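Local coordinates for protein HhaI Restriction Endonuclease (Haemophilus parahaemolyticus, PDB 6UKF) that recognises the DNA sequence GCGC and hydrolyses the duplex there, acting as a bacterial restriction endonuclease, at residues I60-R63 with F68-S71; V126-T131 with R249-A254; Q174-D177 with S182-M185. All blocks are in the same frame, centred on the assembly; numbering follows the deposited sequence.

Contacts 1 and 3 each tie together neighbouring elements along the chain, whereas contact 2 brings strand 126-132 against the C-terminal helix 242-255 across more than a hundred residues. Contact 2 is buried and built on an aromatic pair and apolar contacts, with no hydrogen bond across it. Contact 1 lies at the surface, on an edge strand, and relies on backbone hydrogen bonds with a weak polar side-chain link; it also reaches a DNA phosphate. Contact 3, partly buried, rests instead on a leucine methyl over a tyrosine face. The three hold different elements and do not touch: contacts 2 and 3 lie on opposite sides of the chain's centre, their own centres about 51 Å apart.

Contact 1 (I60-R63 with F68-S71); sequences IPNR and FDYS. With nucleotides of chain B.
Ile60 and Asp69 form an antiparallel hydrogen-bonded pair, with Ile60 N donating to Asp69 O at 2.8 Å and Asp69 N to Ile60 O at 2.9 Å. The pair belongs to the beta hairpin of strands 51-62 and 67-70, the latter an outermost strand, within this chain, of an antiparallel sheet. Pro61 and Phe68 follow as a non-hydrogen-bonded pair, which suits a proline because its nitrogen has no proton to give. On their face of the sheet Phe68 CE1 packs against Pro61 CB at 3.8 Å, while helices 80-91 and 93-96 cover the same ring through Met89, Phe93 and Tyr96. Close to the turn, Asn62 holds its CG anti to the backbone N (chi1 -175°), which sets the amide within weak bonding distance of Asp69. There Asn62 ND2 makes a weak bond of 3.4 Å to Asp69 OD1, the amide and carboxylate planes standing 84° apart. The other end of the amide is more firmly engaged: Asn62 OD1 accepts from Glu65 N within the turn. Past the end of strand 67-70 the chain meets the DNA, where Ser71 OG, which also accepts from Lys73 N, donates to OP1 of DG6 of chain B at 2.5 Å.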
# COMPACT_ATOMS: atom_id res chain seq x y z
N ILE A 60 2.73 -3.30 18.32
CA ILE A 60 2.51 -4.53 19.07
C ILE A 60 1.98 -4.14 20.45
O ILE A 60 2.64 -3.38 21.17
CB ILE A 60 3.80 -5.35 19.19
CG1 ILE A 60 4.37 -5.67 17.80
CG2 ILE A 60 3.55 -6.61 19.99
CD1 ILE A 60 3.43 -6.45 16.91
N PRO A 61 0.80 -4.63 20.86
CA PRO A 61 0.31 -4.31 22.20
C PRO A 61 1.17 -4.99 23.26
O PRO A 61 1.44 -6.19 23.18
CB PRO A 61 -1.13 -4.85 22.20
CG PRO A 61 -1.15 -5.89 21.15
CD PRO A 61 -0.15 -5.47 20.10
N ASN A 62 1.60 -4.22 24.25
CA ASN A 62 2.30 -4.74 25.41
C ASN A 62 1.32 -4.69 26.58
O ASN A 62 1.11 -3.63 27.18
CB ASN A 62 3.56 -3.92 25.70
CG ASN A 62 4.40 -4.51 26.82
OD1 ASN A 62 3.86 -5.09 27.77
ND2 ASN A 62 5.71 -4.37 26.72
N ARG A 63 0.70 -5.83 26.87
CA ARG A 63 -0.36 -5.89 27.87
C ARG A 63 0.16 -5.87 29.29
O ARG A 63 -0.62 -5.64 30.22
CB ARG A 63 -1.21 -7.14 27.62
CG ARG A 63 -1.78 -7.17 26.21
CD ARG A 63 -2.55 -8.43 25.88
NE ARG A 63 -2.81 -8.50 24.44
CZ ARG A 63 -3.81 -7.87 23.83
NH1 ARG A 63 -4.65 -7.11 24.52
NH2 ARG A 63 -3.96 -7.99 22.52
N PHE A 68 1.88 0.54 23.56
CA PHE A 68 2.14 -0.04 22.25
C PHE A 68 3.61 0.12 21.91
O PHE A 68 4.19 1.19 22.10
CB PHE A 68 1.26 0.61 21.19
CG PHE A 68 -0.17 0.19 21.30
CD1 PHE A 68 -0.60 -0.96 20.67
CD2 PHE A 68 -1.06 0.90 22.07
CE1 PHE A 68 -1.90 -1.38 20.78
CE2 PHE A 68 -2.37 0.49 22.19
CZ PHE A 68 -2.79 -0.65 21.55
N ASP A 69 4.21 -0.97 21.44
CA ASP A 69 5.60 -0.97 21.02
C ASP A 69 5.68 -0.90 19.50
O ASP A 69 4.93 -1.58 18.79
CB ASP A 69 6.33 -2.23 21.50
CG ASP A 69 6.39 -2.33 23.02
OD1 ASP A 69 6.36 -3.41 23.50
OD2 ASP A 69 6.46 -1.22 23.75
N TYR A 70 6.58 -0.06 19.01
CA TYR A 70 6.84 0.02 17.58
C TYR A 70 7.56 -1.24 17.15
O TYR A 70 8.58 -1.61 17.74
CB TYR A 70 7.71 1.25 17.32
CG TYR A 70 7.70 1.75 15.90
CD1 TYR A 70 6.61 2.45 15.40
CD2 TYR A 70 8.80 1.56 15.07
CE1 TYR A 70 6.61 2.93 14.11
CE2 TYR A 70 8.80 2.04 13.78
CZ TYR A 70 7.70 2.72 13.30
OH TYR A 70 7.69 3.21 12.02
N SER A 71 7.05 -1.91 16.12
CA SER A 71 7.66 -3.16 15.70
C SER A 71 9.10 -2.90 15.27
O SER A 71 9.34 -2.03 14.42
CB SER A 71 6.91 -3.79 14.54
OG SER A 71 7.63 -4.92 14.05
P DG B 6 5.49 -7.15 11.64
OP1 DG B 6 6.11 -6.47 12.80
OP2 DG B 6 4.07 -7.56 11.71
O5' DG B 6 5.68 -6.23 10.36
C5' DG B 6 6.98 -5.79 10.02
C4' DG B 6 6.95 -5.00 8.73
O4' DG B 6 6.66 -5.90 7.62
C3' DG B 6 5.90 -3.89 8.66
O3' DG B 6 6.50 -2.74 8.09
C2' DG B 6 4.79 -4.49 7.80
C1' DG B 6 5.58 -5.37 6.86
N9 DG B 6 4.85 -6.50 6.29
C8 DG B 6 4.01 -7.36 6.93
N7 DG B 6 3.52 -8.29 6.15
C5 DG B 6 4.09 -8.02 4.91
C6 DG B 6 3.94 -8.68 3.66
O6 DG B 6 3.25 -9.68 3.40
N1 DG B 6 4.69 -8.08 2.66
C2 DG B 6 5.49 -6.98 2.83
N2 DG B 6 6.15 -6.53 1.75
N3 DG B 6 5.65 -6.35 3.99
C4 DG B 6 4.92 -6.93 4.98

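Contact 2 (V126-T131 with R249-A254); sequences VKFFIT and RKAFEA. With EDO (1,2-ethanediol), chain J.
Phe128 and Phe252 meet as a T-shaped (edge-to-face) aromatic pair, with centroids 5.1 Å apart and ring planes at 76°. The edge belongs to Phe252, whose CD1 stands 3.7 Å above the centre of the Phe128 ring. Phe252 reaches this position because its CG is anti to its backbone N (chi1 -180°), which points the ring off the helix and brings its ortho carbon CD1 over Phe128. Apolar contact extends the stack on to the helix itself: Phe128 CE2 lies 3.6 Å from Phe252 CB and 3.5 Å from Phe252 CA, and Ala251 CB is a looser neighbour of the same CE2 at 4.4 Å. Helix 242-255 thus packs on a mixed sheet in which strand 126-132 runs parallel to strand 43-47, an arrangement consistent with a PD-(D/E)XK nuclease core. Phe43 on that strand and Pro140 on strand 136-140 also touch Phe128, whereas Tyr18 meets Phe252 edge-to-face and Leu14 and Ile138 also touch it. A polar bond ties the helix to helix 3-18, where Glu253 OE2 is hydrogen-bonded to Tyr18 OH. A bond to Glu253 OE1 from O1 of a 1,2-ethanediol, probably from the crystallisation liquor, is doubtful.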
# COMPACT_ATOMS: atom_id res chain seq x y z
N VAL A 126 9.94 10.83 -2.13
CA VAL A 126 8.73 11.16 -2.87
C VAL A 126 8.48 12.65 -2.67
O VAL A 126 8.15 13.09 -1.56
CB VAL A 126 7.53 10.32 -2.39
CG1 VAL A 126 6.24 10.84 -3.01
CG2 VAL A 126 7.75 8.86 -2.73
N LYS A 127 8.64 13.42 -3.74
CA LYS A 127 8.50 14.86 -3.68
C LYS A 127 7.15 15.36 -4.20
O LYS A 127 6.75 16.47 -3.85
CB LYS A 127 9.60 15.54 -4.51
CG LYS A 127 11.00 15.52 -3.90
CD LYS A 127 11.95 16.35 -4.75
CE LYS A 127 13.41 16.07 -4.44
NZ LYS A 127 13.87 16.73 -3.18
N PHE A 128 6.47 14.56 -5.01
CA PHE A 128 5.20 14.96 -5.60
C PHE A 128 4.25 13.77 -5.60
O PHE A 128 4.67 12.61 -5.61
CB PHE A 128 5.37 15.46 -7.04
CG PHE A 128 6.04 16.79 -7.13
CD1 PHE A 128 7.42 16.90 -7.10
CD2 PHE A 128 5.28 17.95 -7.23
CE1 PHE A 128 8.03 18.14 -7.17
CE2 PHE A 128 5.89 19.19 -7.30
CZ PHE A 128 7.27 19.28 -7.27
N PHE A 129 2.96 14.09 -5.58
CA PHE A 129 1.89 13.14 -5.80
C PHE A 129 1.16 13.51 -7.08
O PHE A 129 1.11 14.69 -7.47
CB PHE A 129 0.88 13.17 -4.64
CG PHE A 129 1.27 12.34 -3.45
CD1 PHE A 129 2.42 12.61 -2.73
CD2 PHE A 129 0.48 11.28 -3.04
CE1 PHE A 129 2.77 11.84 -1.63
CE2 PHE A 129 0.82 10.51 -1.95
CZ PHE A 129 1.97 10.79 -1.24
N ILE A 130 0.60 12.51 -7.75
CA ILE A 130 -0.28 12.71 -8.88
C ILE A 130 -1.58 11.96 -8.62
O ILE A 130 -1.56 10.81 -8.15
CB ILE A 130 0.36 12.30 -10.22
CG1 ILE A 130 -0.59 12.61 -11.39
CG2 ILE A 130 0.78 10.84 -10.21
CD1 ILE A 130 0.07 12.54 -12.75
N THR A 131 -2.70 12.61 -8.88
CA THR A 131 -4.01 12.00 -8.76
C THR A 131 -4.88 12.56 -9.88
O THR A 131 -4.39 13.27 -10.77
CB THR A 131 -4.57 12.20 -7.35
OG1 THR A 131 -5.79 11.47 -7.20
CG2 THR A 131 -4.84 13.68 -7.06
N ARG A 249 1.41 23.20 -9.79
CA ARG A 249 1.83 22.73 -11.10
C ARG A 249 3.13 23.42 -11.52
O ARG A 249 4.02 22.78 -12.09
CB ARG A 249 0.73 22.95 -12.14
CG ARG A 249 1.02 22.34 -13.51
CD ARG A 249 1.18 20.81 -13.45
NE ARG A 249 -0.08 20.09 -13.44
CZ ARG A 249 -0.52 19.30 -14.42
NH1 ARG A 249 0.19 19.11 -15.52
NH2 ARG A 249 -1.69 18.68 -14.30
N LYS A 250 3.26 24.71 -11.21
CA LYS A 250 4.51 25.40 -11.52
C LYS A 250 5.66 24.86 -10.69
O LYS A 250 6.79 24.76 -11.18
CB LYS A 250 4.33 26.90 -11.34
CG LYS A 250 3.55 27.50 -12.47
CD LYS A 250 3.44 29.00 -12.39
CE LYS A 250 3.05 29.57 -13.74
NZ LYS A 250 2.95 31.05 -13.68
N ALA A 251 5.40 24.49 -9.43
CA ALA A 251 6.45 23.88 -8.62
C ALA A 251 6.94 22.58 -9.26
O ALA A 251 8.15 22.31 -9.27
CB ALA A 251 5.93 23.61 -7.21
N PHE A 252 6.02 21.77 -9.78
CA PHE A 252 6.43 20.55 -10.46
C PHE A 252 7.24 20.85 -11.71
O PHE A 252 8.27 20.22 -11.96
CB PHE A 252 5.19 19.74 -10.83
CG PHE A 252 5.50 18.44 -11.53
CD1 PHE A 252 6.09 17.40 -10.84
CD2 PHE A 252 5.21 18.27 -12.87
CE1 PHE A 252 6.38 16.21 -11.47
CE2 PHE A 252 5.50 17.08 -13.51
CZ PHE A 252 6.08 16.05 -12.81
N GLU A 253 6.79 21.82 -12.50
CA GLU A 253 7.50 22.19 -13.71
C GLU A 253 8.88 22.75 -13.40
O GLU A 253 9.81 22.56 -14.19
CB GLU A 253 6.65 23.17 -14.51
CG GLU A 253 5.44 22.47 -15.11
CD GLU A 253 4.47 23.39 -15.81
OE1 GLU A 253 4.73 24.61 -15.87
OE2 GLU A 253 3.45 22.87 -16.30
N ALA A 254 9.04 23.40 -12.25
CA ALA A 254 10.37 23.82 -11.83
C ALA A 254 11.22 22.61 -11.45
O ALA A 254 12.37 22.49 -11.88
CB ALA A 254 10.27 24.79 -10.66
C1 EDO J . 2.29 26.62 -17.18
O1 EDO J . 2.56 26.63 -15.77
C2 EDO J . 2.48 25.20 -17.72
O2 EDO J . 2.11 25.16 -19.10

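Contact 3 (Q174-D177 with S182-M185); sequences QALD and SYTM
Leu176 lays its CD1 methyl squarely over the face of the Tyr183 ring, 3.5 Å from the centroid and only 4° off the ring normal, a textbook CH-pi contact. It joins helix 169-179 to the chain entering the beta hairpin of strands 184-186 and 189-191. Nearer the backbone, Leu176 CB sits 3.5 Å from Tyr183 CE2, so the leucine spans the ring from its centre to one side. No hydrogen bond crosses between the two segments, and the contact is dispersive throughout. The tyrosine is placed by its first torsion, with CG between the backbone N and the carbonyl carbon (chi1 72°), which swings the ring across to the helix. One shell further out, Leu190 of the second hairpin strand touches both Leu176 and Tyr183, and Lys173, one helical turn before Asp177, touches Tyr183. Ile201, on strand 199-202 of the adjoining antiparallel sheet, reaches Leu176 and Ala175, so the helix is also packed on that sheet. The backbone preceding the tyrosine is fixed by polar bonds at both ends of Ser182: its N donates to Glu194 OE1, and its O accepts from Ser192 OG.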
# COMPACT_ATOMS: atom_id res chain seq x y z
N GLN A 174 -1.77 -32.90 -2.85
CA GLN A 174 -2.61 -33.68 -1.95
C GLN A 174 -3.87 -32.91 -1.55
O GLN A 174 -4.94 -33.50 -1.39
CB GLN A 174 -1.80 -34.12 -0.73
CG GLN A 174 -0.77 -35.19 -1.07
CD GLN A 174 0.14 -35.56 0.08
OE1 GLN A 174 -0.20 -35.35 1.25
NE2 GLN A 174 1.30 -36.12 -0.24
N ALA A 175 -3.76 -31.58 -1.43
CA ALA A 175 -4.95 -30.77 -1.17
C ALA A 175 -5.92 -30.83 -2.35
O ALA A 175 -7.14 -30.93 -2.16
CB ALA A 175 -4.56 -29.33 -0.86
N LEU A 176 -5.39 -30.77 -3.58
CA LEU A 176 -6.25 -30.90 -4.76
C LEU A 176 -6.94 -32.26 -4.77
O LEU A 176 -8.14 -32.35 -5.06
CB LEU A 176 -5.41 -30.73 -6.03
CG LEU A 176 -4.89 -29.33 -6.32
CD1 LEU A 176 -3.78 -29.38 -7.36
CD2 LEU A 176 -6.03 -28.43 -6.80
N ASP A 177 -6.19 -33.31 -4.48
CA ASP A 177 -6.76 -34.65 -4.41
C ASP A 177 -7.89 -34.71 -3.40
O ASP A 177 -8.97 -35.24 -3.68
CB ASP A 177 -5.64 -35.63 -4.05
CG ASP A 177 -6.08 -37.06 -4.13
OD1 ASP A 177 -7.13 -37.33 -4.60
OD2 ASP A 177 -5.24 -37.97 -3.64
N SER A 182 -10.01 -31.99 -10.55
CA SER A 182 -9.25 -32.61 -11.63
C SER A 182 -8.18 -31.63 -12.10
O SER A 182 -8.47 -30.45 -12.33
CB SER A 182 -10.18 -32.95 -12.79
OG SER A 182 -11.34 -33.62 -12.32
N TYR A 183 -6.95 -32.11 -12.26
CA TYR A 183 -5.88 -31.19 -12.57
C TYR A 183 -4.68 -31.92 -13.16
O TYR A 183 -4.57 -33.15 -13.09
CB TYR A 183 -5.42 -30.44 -11.32
CG TYR A 183 -4.64 -31.33 -10.37
CD1 TYR A 183 -3.25 -31.42 -10.44
CD2 TYR A 183 -5.29 -32.11 -9.42
CE1 TYR A 183 -2.54 -32.24 -9.58
CE2 TYR A 183 -4.59 -32.93 -8.56
CZ TYR A 183 -3.22 -32.99 -8.65
OH TYR A 183 -2.51 -33.81 -7.79
N THR A 184 -3.79 -31.12 -13.74
CA THR A 184 -2.45 -31.53 -14.13
C THR A 184 -1.52 -30.40 -13.75
O THR A 184 -1.87 -29.23 -13.91
CB THR A 184 -2.38 -31.73 -15.65
OG1 THR A 184 -3.32 -32.74 -16.05
CG2 THR A 184 -0.97 -32.14 -16.09
N MET A 185 -0.33 -30.74 -13.25
CA MET A 185 0.68 -29.75 -12.89
C MET A 185 1.80 -29.78 -13.92
O MET A 185 2.27 -30.86 -14.30
CB MET A 185 1.31 -30.03 -11.53
CG MET A 185 0.38 -29.98 -10.33
SD MET A 185 -0.30 -28.34 -9.98
CE MET A 185 1.18 -27.35 -9.77